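Local coordinates for putative glucarate dehydratase (Pseudomonas fluorescens, PDB 4IT1), which probably catalyses the magnesium-dependent dehydration of D-glucarate to 5-dehydro-4-deoxy-D-glucarate, as a member of the mandelate racemase/muconate lactonizing enzyme family, at residues A[48-52]-A[421-425]; A[210-216]-A[238-244]; A[265-270]-A[286-292]. All blocks are in the same frame, centred on the assembly; numbering follows the deposited sequence.

Contact 1: A[48-52]-A[421-425]; sequences EPFAL and CGIRQ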
loop_
_atom_site.group_PDB
_atom_site.type_symbol
_atom_site.label_atom_id
_atom_site.label_comp_id
_atom_site.label_asym_id
_atom_site.label_seq_id
_atom_site.Cartn_x
_atom_site.Cartn_y
_atom_site.Cartn_z
ATOM N N GLU A 48 -9.313 30.403 17.549
ATOM C CA GLU A 48 -10.096 31.556 17.144
ATOM C C GLU A 48 -11.592 31.202 17.201
ATOM O O GLU A 48 -11.954 30.028 17.073
ATOM C CB GLU A 48 -9.687 31.952 15.729
ATOM C CG GLU A 48 -8.334 32.644 15.680
ATOM C CD GLU A 48 -7.666 32.514 14.333
ATOM O OE1 GLU A 48 -7.740 33.476 13.546
ATOM O OE2 GLU A 48 -7.076 31.447 14.057
ATOM N N PRO A 49 -12.468 32.211 17.389
ATOM C CA PRO A 49 -13.910 31.932 17.417
ATOM C C PRO A 49 -14.429 31.275 16.136
ATOM O O PRO A 49 -15.550 30.758 16.128
ATOM C CB PRO A 49 -14.537 33.317 17.615
ATOM C CG PRO A 49 -13.486 34.283 17.175
ATOM C CD PRO A 49 -12.190 33.645 17.571
ATOM N N PHE A 50 -13.623 31.287 15.072
ATOM C CA PHE A 50 -13.963 30.551 13.851
ATOM C C PHE A 50 -12.816 29.673 13.380
ATOM O O PHE A 50 -11.662 29.892 13.748
ATOM C CB PHE A 50 -14.445 31.490 12.741
ATOM C CG PHE A 50 -15.639 32.308 13.140
ATOM C CD1 PHE A 50 -16.928 31.801 12.988
ATOM C CD2 PHE A 50 -15.478 33.572 13.705
ATOM C CE1 PHE A 50 -18.034 32.547 13.376
ATOM C CE2 PHE A 50 -16.581 34.323 14.095
ATOM C CZ PHE A 50 -17.861 33.810 13.929
ATOM N N ALA A 51 -13.160 28.663 12.586
ATOM C CA ALA A 51 -12.192 27.746 12.006
ATOM C C ALA A 51 -12.592 27.463 10.563
ATOM O O ALA A 51 -13.780 27.391 10.247
ATOM C CB ALA A 51 -12.116 26.462 12.822
ATOM N N LEU A 52 -11.599 27.310 9.694
ATOM C CA LEU A 52 -11.822 27.221 8.252
ATOM C C LEU A 52 -11.761 25.788 7.727
ATOM O O LEU A 52 -11.270 24.883 8.410
ATOM C CB LEU A 52 -10.801 28.088 7.509
ATOM C CG LEU A 52 -10.472 29.467 8.103
ATOM C CD1 LEU A 52 -9.350 30.149 7.324
ATOM C CD2 LEU A 52 -11.713 30.350 8.173
ATOM N N CYS A 421 -16.079 36.366 8.533
ATOM C CA CYS A 421 -15.378 36.140 9.809
ATOM C C CYS A 421 -14.048 36.884 9.897
ATOM O O CYS A 421 -13.603 37.233 10.990
ATOM C CB CYS A 421 -15.186 34.648 10.110
ATOM S SG CYS A 421 -14.112 33.775 8.951
ATOM N N GLY A 422 -13.427 37.126 8.743
ATOM C CA GLY A 422 -12.168 37.862 8.688
ATOM C C GLY A 422 -10.952 37.026 9.051
ATOM O O GLY A 422 -9.911 37.569 9.429
ATOM N N ILE A 423 -11.087 35.705 8.943
ATOM C CA ILE A 423 -9.960 34.789 9.127
ATOM C C ILE A 423 -9.668 34.093 7.799
ATOM O O ILE A 423 -10.569 33.534 7.174
ATOM C CB ILE A 423 -10.226 33.752 10.250
ATOM C CG1 ILE A 423 -10.626 34.459 11.553
ATOM C CG2 ILE A 423 -8.996 32.874 10.484
ATOM C CD1 ILE A 423 -11.301 33.570 12.576
ATOM N N ARG A 424 -8.413 34.145 7.361
ATOM C CA ARG A 424 -7.999 33.504 6.104
ATOM C C ARG A 424 -6.898 32.455 6.308
ATOM O O ARG A 424 -6.623 31.641 5.413
ATOM C CB ARG A 424 -7.578 34.552 5.064
ATOM C CG ARG A 424 -8.711 35.441 4.559
ATOM C CD ARG A 424 -9.822 34.633 3.896
ATOM N NE ARG A 424 -10.991 35.450 3.560
ATOM C CZ ARG A 424 -11.978 35.758 4.401
ATOM N NH1 ARG A 424 -11.964 35.332 5.660
ATOM N NH2 ARG A 424 -12.985 36.507 3.979
ATOM N N GLN A 425 -6.277 32.496 7.488
ATOM C CA GLN A 425 -5.297 31.508 7.931
ATOM C C GLN A 425 -5.375 31.387 9.440
ATOM O O GLN A 425 -5.406 32.393 10.138
ATOM C CB GLN A 425 -3.889 31.925 7.540
ATOM C CG GLN A 425 -3.451 31.419 6.178
ATOM C CD GLN A 425 -1.939 31.349 6.050
ATOM O OE1 GLN A 425 -1.315 32.206 5.413
ATOM N NE2 GLN A 425 -1.338 30.329 6.667
HETATM O O HOH W 1 -5.921 34.181 11.721
#
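I423 packs against E48 and F50 where the start of strand 50-60, the middle strand of a three-stranded antiparallel sheet, meets the loop after helix 408-421. Joining N-terminal and C-terminal chain in this way is characteristic of the capping domain in the enolase superfamily. The tight part is apolar. F50 CG lies anti to its carbonyl carbon (chi1 -58°), which sets one face of the ring beneath C421 CB in a CH-pi contact, 4.1 Å from the centroid, with SG further off and oblique. At the ring's edge sits I423 CD1, which also touches F50 CB at 3.8 Å. L52 spreads its two methyls under the loop backbone, CD2 coming within 3.5 Å of I423 O, and Y418 of helix 408-421 flanks it.

The E48 side is looser and wetter. OE2 accepts a hydrogen bond from D427 N, while OE1 brushes I423 CG2 at 3.4 Å and accepts one from water 1. That water also lies by Q425 O, too close for the length to be trusted. Q425 is exposed, its CB pointing away from strand 50-60. R424 also starts away, yet its NH1 returns to I423 O at 2.7 Å, above the carbonyl plane.

Contact 2: A[210-216]-A[238-244]; sequences KSIKLKA and YPLRIDP. With MG (magnesium ion), chain E.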
loop_
_atom_site.group_PDB
_atom_site.type_symbol
_atom_site.label_atom_id
_atom_site.label_comp_id
_atom_site.label_asym_id
_atom_site.label_seq_id
_atom_site.Cartn_x
_atom_site.Cartn_y
_atom_site.Cartn_z
ATOM N N LYS A 210 -15.694 5.012 24.632
ATOM C CA LYS A 210 -15.128 4.034 25.572
ATOM C C LYS A 210 -13.669 4.310 25.941
ATOM O O LYS A 210 -13.070 3.567 26.716
ATOM C CB LYS A 210 -15.310 2.606 25.045
ATOM C CG LYS A 210 -16.749 2.111 25.131
ATOM C CD LYS A 210 -16.938 0.754 24.470
ATOM C CE LYS A 210 -18.405 0.353 24.479
ATOM N NZ LYS A 210 -18.624 -0.980 23.853
ATOM N N SER A 211 -13.115 5.395 25.398
ATOM C CA SER A 211 -11.749 5.827 25.710
ATOM C C SER A 211 -11.638 7.349 25.725
ATOM O O SER A 211 -12.467 8.043 25.134
ATOM C CB SER A 211 -10.758 5.231 24.715
ATOM O OG SER A 211 -11.207 5.423 23.390
ATOM N N ILE A 212 -10.616 7.867 26.405
ATOM C CA ILE A 212 -10.450 9.316 26.557
ATOM C C ILE A 212 -9.047 9.831 26.171
ATOM O O ILE A 212 -8.019 9.292 26.623
ATOM C CB ILE A 212 -10.789 9.775 27.995
ATOM C CG1 ILE A 212 -12.191 9.305 28.413
ATOM C CG2 ILE A 212 -10.708 11.288 28.097
ATOM C CD1 ILE A 212 -12.441 9.343 29.911
ATOM N N LYS A 213 -9.019 10.877 25.341
ATOM C CA LYS A 213 -7.778 11.619 25.053
ATOM C C LYS A 213 -7.857 13.079 25.497
ATOM O O LYS A 213 -8.726 13.831 25.033
ATOM C CB LYS A 213 -7.418 11.562 23.562
ATOM C CG LYS A 213 -6.146 12.346 23.218
ATOM C CD LYS A 213 -5.599 11.984 21.852
ATOM C CE LYS A 213 -4.838 10.667 21.869
ATOM N NZ LYS A 213 -4.804 10.089 20.492
ATOM N N LEU A 214 -6.940 13.480 26.374
ATOM C CA LEU A 214 -6.838 14.880 26.789
ATOM C C LEU A 214 -5.790 15.685 25.992
ATOM O O LEU A 214 -4.627 15.274 25.881
ATOM C CB LEU A 214 -6.531 14.966 28.286
ATOM C CG LEU A 214 -6.317 16.371 28.845
ATOM C CD1 LEU A 214 -7.640 17.102 29.020
ATOM C CD2 LEU A 214 -5.546 16.314 30.154
ATOM N N LYS A 215 -6.207 16.832 25.452
ATOM C CA LYS A 215 -5.282 17.785 24.837
ATOM C C LYS A 215 -4.473 18.499 25.913
ATOM O O LYS A 215 -5.012 19.315 26.664
ATOM C CB LYS A 215 -6.024 18.807 23.980
ATOM C CG LYS A 215 -5.109 19.851 23.337
ATOM C CD LYS A 215 -4.777 19.527 21.882
ATOM C CE LYS A 215 -3.869 18.316 21.734
ATOM N NZ LYS A 215 -3.734 17.899 20.310
ATOM N N ALA A 216 -3.179 18.199 25.982
ATOM C CA ALA A 216 -2.347 18.690 27.085
ATOM C C ALA A 216 -1.273 19.701 26.663
ATOM O O ALA A 216 -1.415 20.381 25.642
ATOM C CB ALA A 216 -1.734 17.523 27.846
ATOM N N TYR A 238 -11.576 2.888 31.614
ATOM C CA TYR A 238 -11.503 3.767 30.452
ATOM C C TYR A 238 -10.029 4.001 30.106
ATOM O O TYR A 238 -9.274 4.531 30.929
ATOM C CB TYR A 238 -12.229 5.086 30.724
ATOM C CG TYR A 238 -13.724 5.023 30.486
ATOM C CD1 TYR A 238 -14.601 4.570 31.486
ATOM C CD2 TYR A 238 -14.266 5.413 29.260
ATOM C CE1 TYR A 238 -15.972 4.514 31.266
ATOM C CE2 TYR A 238 -15.633 5.362 29.030
ATOM C CZ TYR A 238 -16.482 4.913 30.030
ATOM O OH TYR A 238 -17.834 4.868 29.783
ATOM N N PRO A 239 -9.599 3.562 28.907
ATOM C CA PRO A 239 -8.213 3.800 28.493
ATOM C C PRO A 239 -7.960 5.303 28.344
ATOM O O PRO A 239 -8.747 6.002 27.687
ATOM C CB PRO A 239 -8.123 3.092 27.134
ATOM C CG PRO A 239 -9.252 2.113 27.128
ATOM C CD PRO A 239 -10.345 2.798 27.892
ATOM N N LEU A 240 -6.893 5.791 28.980
ATOM C CA LEU A 240 -6.569 7.224 28.980
ATOM C C LEU A 240 -5.294 7.551 28.197
ATOM O O LEU A 240 -4.279 6.850 28.312
ATOM C CB LEU A 240 -6.458 7.758 30.411
ATOM C CG LEU A 240 -7.668 7.580 31.337
ATOM C CD1 LEU A 240 -7.310 7.932 32.775
ATOM C CD2 LEU A 240 -8.846 8.413 30.865
ATOM N N ARG A 241 -5.373 8.616 27.400
ATOM C CA ARG A 241 -4.262 9.098 26.565
ATOM C C ARG A 241 -4.133 10.628 26.655
ATOM O O ARG A 241 -5.120 11.320 26.925
ATOM C CB ARG A 241 -4.499 8.717 25.103
ATOM C CG ARG A 241 -4.695 7.239 24.842
ATOM C CD ARG A 241 -5.742 7.010 23.761
ATOM N NE ARG A 241 -6.231 5.633 23.794
ATOM C CZ ARG A 241 -7.349 5.193 23.221
ATOM N NH1 ARG A 241 -8.146 6.010 22.543
ATOM N NH2 ARG A 241 -7.674 3.914 23.335
ATOM N N ILE A 242 -2.923 11.146 26.418
ATOM C CA ILE A 242 -2.688 12.602 26.347
ATOM C C ILE A 242 -1.833 13.014 25.160
ATOM O O ILE A 242 -0.979 12.253 24.710
ATOM C CB ILE A 242 -2.024 13.172 27.617
ATOM C CG1 ILE A 242 -0.794 12.345 28.007
ATOM C CG2 ILE A 242 -3.031 13.271 28.746
ATOM C CD1 ILE A 242 0.133 13.033 28.983
ATOM N N ASP A 243 -2.067 14.233 24.677
ATOM C CA ASP A 243 -1.270 14.835 23.609
ATOM C C ASP A 243 -0.722 16.189 24.064
ATOM O O ASP A 243 -1.381 17.215 23.879
ATOM C CB ASP A 243 -2.119 15.016 22.342
ATOM C CG ASP A 243 -1.298 15.468 21.135
ATOM O OD1 ASP A 243 -0.089 15.747 21.294
ATOM O OD2 ASP A 243 -1.858 15.535 20.016
ATOM N N PRO A 244 0.479 16.204 24.673
ATOM C CA PRO A 244 1.058 17.499 25.053
ATOM C C PRO A 244 1.693 18.274 23.886
ATOM O O PRO A 244 2.336 19.293 24.118
ATOM C CB PRO A 244 2.127 17.126 26.097
ATOM C CG PRO A 244 1.884 15.685 26.443
ATOM C CD PRO A 244 1.251 15.080 25.228
HETATM MG MG MG E . -1.339 15.347 18.065
HETATM O O HOH W 2 -7.609 8.440 20.654
HETATM O O HOH W 3 0.687 15.549 18.791
HETATM O O HOH W 4 -3.309 15.387 17.342
HETATM O O HOH W 5 -1.099 17.211 17.260
#
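I212 takes its place beside L240 in parallel register, and five backbone hydrogen bonds zip the two segments together. I212 N gives to P239 O, R241 N to I212 O, L214 N to R241 O, and D243 N to L214 O. The last, A216 N to D243 O at 2.9 Å, continues the ladder, but its donor stands 60° out of the carbonyl plane.

On the face carrying K213, K215, R241 and D243, buried polar groups are matched closely. K213 NZ makes a salt bridge with D369, a hydrogen bond with Y266 OH and a longer one to water 2. That water also takes a weak bond from R241 NH1, bridging two cations whose nitrogens stay 5.7 Å apart (K213 NZ to R241 NH1). R241 NH2 is bound to Q265 OE1, and S211 CB lies over one face of the guanidinium, 3.7 Å from R241 CZ.

Further along, D243 splits its work between two oxygens. OD2 binds magnesium at 2.0 Å and receives a weak bond from K215 NZ at 3.0 Å, part of a salt bridge. D243 OD1 accepts from N245 N and from water 3, itself a magnesium ligand, which fixes the carboxylate's rotation. K215 leaves with CG anti to its backbone N (chi1 179°), alongside D243, and then its chain bends twice, at chi2 and chi3, bringing NZ to OD2; Y169 OH is another of its partners.

On the reverse face, L240 CD2 meets I212 CB at 3.7 Å, and L240 and I242 rest on I228 of helix 221-234. This is a beta-alpha-beta crossover of the enolase-superfamily barrel, with a Lys-X-Lys strand, whose K215 is the predicted proton acceptor, beside the strand bearing the first metal aspartate.

Contact 3: A[265-270]-A[286-292]; sequences QYYEDP and LPLATNM. With MG (magnesium ion), chain E.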
loop_
_atom_site.group_PDB
_atom_site.type_symbol
_atom_site.label_atom_id
_atom_site.label_comp_id
_atom_site.label_asym_id
_atom_site.label_seq_id
_atom_site.Cartn_x
_atom_site.Cartn_y
_atom_site.Cartn_z
ATOM N N GLN A 265 -2.789 4.653 28.881
ATOM C CA GLN A 265 -2.599 3.669 27.812
ATOM C C GLN A 265 -1.386 4.009 26.932
ATOM O O GLN A 265 -0.553 3.135 26.664
ATOM C CB GLN A 265 -3.861 3.538 26.949
ATOM C CG GLN A 265 -3.850 2.311 26.046
ATOM C CD GLN A 265 -5.044 2.236 25.103
ATOM O OE1 GLN A 265 -5.459 3.237 24.522
ATOM N NE2 GLN A 265 -5.595 1.037 24.939
ATOM N N TYR A 266 -1.306 5.265 26.475
ATOM C CA TYR A 266 -0.121 5.773 25.760
ATOM C C TYR A 266 0.042 7.293 25.854
ATOM O O TYR A 266 -0.917 8.008 26.132
ATOM C CB TYR A 266 -0.076 5.303 24.287
ATOM C CG TYR A 266 -1.134 5.859 23.333
ATOM C CD1 TYR A 266 -1.165 7.211 22.977
ATOM C CD2 TYR A 266 -2.063 5.014 22.733
ATOM C CE1 TYR A 266 -2.113 7.705 22.081
ATOM C CE2 TYR A 266 -3.014 5.500 21.838
ATOM C CZ TYR A 266 -3.039 6.842 21.519
ATOM O OH TYR A 266 -3.993 7.314 20.627
ATOM N N TYR A 267 1.267 7.762 25.625
ATOM C CA TYR A 267 1.584 9.188 25.571
ATOM C C TYR A 267 1.811 9.578 24.114
ATOM O O TYR A 267 2.693 9.021 23.447
ATOM C CB TYR A 267 2.869 9.482 26.337
ATOM C CG TYR A 267 2.860 9.199 27.827
ATOM C CD1 TYR A 267 2.835 7.891 28.319
ATOM C CD2 TYR A 267 2.941 10.245 28.745
ATOM C CE1 TYR A 267 2.848 7.641 29.687
ATOM C CE2 TYR A 267 2.964 10.008 30.112
ATOM C CZ TYR A 267 2.914 8.709 30.581
ATOM O OH TYR A 267 2.933 8.483 31.939
ATOM N N GLU A 268 1.020 10.504 23.597
ATOM C CA GLU A 268 1.200 11.038 22.254
ATOM C C GLU A 268 2.090 12.275 22.257
ATOM O O GLU A 268 1.764 13.224 22.884
ATOM C CB GLU A 268 -0.148 11.392 21.634
ATOM C CG GLU A 268 -0.080 11.813 20.173
ATOM C CD GLU A 268 -1.285 12.582 19.673
ATOM O OE1 GLU A 268 -2.383 12.407 20.188
ATOM O OE2 GLU A 268 -1.147 13.369 18.738
ATOM N N ASP A 269 3.215 12.244 21.563
ATOM C CA ASP A 269 4.109 13.423 21.437
ATOM C C ASP A 269 4.289 14.191 22.744
ATOM O O ASP A 269 3.952 15.370 22.817
ATOM C CB ASP A 269 3.583 14.400 20.374
ATOM C CG ASP A 269 3.581 13.803 18.997
ATOM O OD1 ASP A 269 4.609 13.205 18.617
ATOM O OD2 ASP A 269 2.550 13.915 18.294
ATOM N N PRO A 270 4.790 13.530 23.796
ATOM C CA PRO A 270 4.999 14.341 24.994
ATOM C C PRO A 270 6.186 15.306 24.876
ATOM O O PRO A 270 6.210 16.332 25.551
ATOM C CB PRO A 270 5.261 13.298 26.084
ATOM C CG PRO A 270 5.714 12.077 25.358
ATOM C CD PRO A 270 4.995 12.093 24.046
ATOM N N LEU A 286 8.055 3.462 27.871
ATOM C CA LEU A 286 6.659 3.866 27.634
ATOM C C LEU A 286 6.227 3.832 26.164
ATOM O O LEU A 286 7.050 4.078 25.267
ATOM C CB LEU A 286 6.399 5.250 28.213
ATOM C CG LEU A 286 6.304 5.300 29.737
ATOM C CD1 LEU A 286 6.270 6.747 30.202
ATOM C CD2 LEU A 286 5.095 4.525 30.251
ATOM N N PRO A 287 4.932 3.526 25.913
ATOM C CA PRO A 287 4.422 3.513 24.538
ATOM C C PRO A 287 4.164 4.927 24.023
ATOM O O PRO A 287 3.236 5.612 24.489
ATOM C CB PRO A 287 3.102 2.722 24.639
ATOM C CG PRO A 287 2.870 2.463 26.102
ATOM C CD PRO A 287 3.862 3.259 26.894
ATOM N N LEU A 288 4.991 5.360 23.073
ATOM C CA LEU A 288 4.875 6.707 22.520
ATOM C C LEU A 288 4.189 6.704 21.168
ATOM O O LEU A 288 4.528 5.918 20.275
ATOM C CB LEU A 288 6.232 7.400 22.456
ATOM C CG LEU A 288 7.025 7.436 23.767
ATOM C CD1 LEU A 288 8.352 8.145 23.560
ATOM C CD2 LEU A 288 6.232 8.088 24.894
ATOM N N ALA A 289 3.204 7.585 21.045
ATOM C CA ALA A 289 2.461 7.778 19.812
ATOM C C ALA A 289 2.824 9.145 19.251
ATOM O O ALA A 289 3.291 10.017 19.995
ATOM C CB ALA A 289 0.965 7.712 20.085
ATOM N N THR A 290 2.601 9.339 17.951
ATOM C CA THR A 290 2.885 10.626 17.328
ATOM C C THR A 290 1.945 10.975 16.185
ATOM O O THR A 290 1.478 10.108 15.457
ATOM C CB THR A 290 4.337 10.691 16.779
ATOM O OG1 THR A 290 4.666 12.050 16.446
ATOM C CG2 THR A 290 4.497 9.833 15.537
ATOM N N ASN A 291 1.675 12.263 16.035
ATOM C CA ASN A 291 1.318 12.793 14.725
ATOM C C ASN A 291 2.084 14.092 14.430
ATOM O O ASN A 291 1.575 15.019 13.796
ATOM C CB ASN A 291 -0.207 12.871 14.512
ATOM C CG ASN A 291 -0.922 13.787 15.487
ATOM O OD1 ASN A 291 -0.327 14.412 16.368
ATOM N ND2 ASN A 291 -2.235 13.873 15.322
ATOM N N MET A 292 3.328 14.125 14.902
ATOM C CA MET A 292 4.206 15.289 14.756
ATOM C C MET A 292 5.545 14.908 14.157
ATOM O O MET A 292 6.010 15.567 13.229
ATOM C CB MET A 292 4.416 15.999 16.093
ATOM C CG MET A 292 3.244 16.891 16.485
ATOM S SD MET A 292 3.398 17.616 18.124
ATOM C CE MET A 292 4.496 19.002 17.794
HETATM MG MG MG E . -1.339 15.347 18.065
HETATM O O HOH W 3 0.687 15.549 18.791
HETATM O O HOH W 4 -3.309 15.387 17.342
HETATM O O HOH W 5 -1.099 17.211 17.260
#
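D269, just past the end of strand 266-268, meets T290, the last residue of the parallel strand 288-290. The backbones are joined by Y267 N to P287 O, A289 N to Y267 O and D269 N to A289 O. Starting at D269, CB touches M292 SD at 3.9 Å. CG is anti to the residue's own carbonyl carbon (chi1 -64°), which swings the carboxylate over the T290-N291 turn and brings D269 CG to 3.7 Å from T290 CA. OD1 accepts from T290 OG1 at 2.5 Å, very short, so the exact length is doubtful. OD2 takes N291 N on its syn side at 2.9 Å, and also accepts a hydrogen bond from water 3, through which D269 reaches the magnesium. T290 OG1 in turn accepts from M292 N, forming an ST turn. With an alanine here, T290 OG1 and N291 N would probably lose their shared acceptor group, leaving the turn that presents the N291 amide freer to shift.

E268 and N291 bind the ion directly, through OE2 at 2.1 Å and OD1 at 2.2 Å. Their carboxylate and amide planes stand 80° apart, and the magnesium accounts for the 2.7 Å between E268 OE2 and N291 OD1. D243 and waters 3, 4 and 5 complete six ligands, with N291 ND2 donating to water 4.

Strand 266-268 lies between strands 240-243 and 288-290, the latter reached through helix 274-284. P270 and L288 pack on M277 of that helix, the Y267 ring lies on A257 and L260 of helix 250-260, and Y266 with A289 abuts I311 of strand 311-314.

Overall arrangement
Contacts 2 and 3 are buried in the barrel, their centres 10 Å apart, and strands 240-243 and 266-268 are neighbours in its sheet. Each closes a beta-alpha-beta unit, and together they supply all three protein ligands of one magnesium and share its waters. R241 and Q265 tie them further. Contact 2 brings lysines and one metal carboxylate; contact 3 brings further carboxylates and an amide. Contact 1 is different: a surface contact with no regular pairing across it, held by apolar side chains and lying about 13 Å (nearest atoms) from contact 2. It links parts of the chain that flank the barrel strands in sequence, whereas the barrel contacts join successive strands.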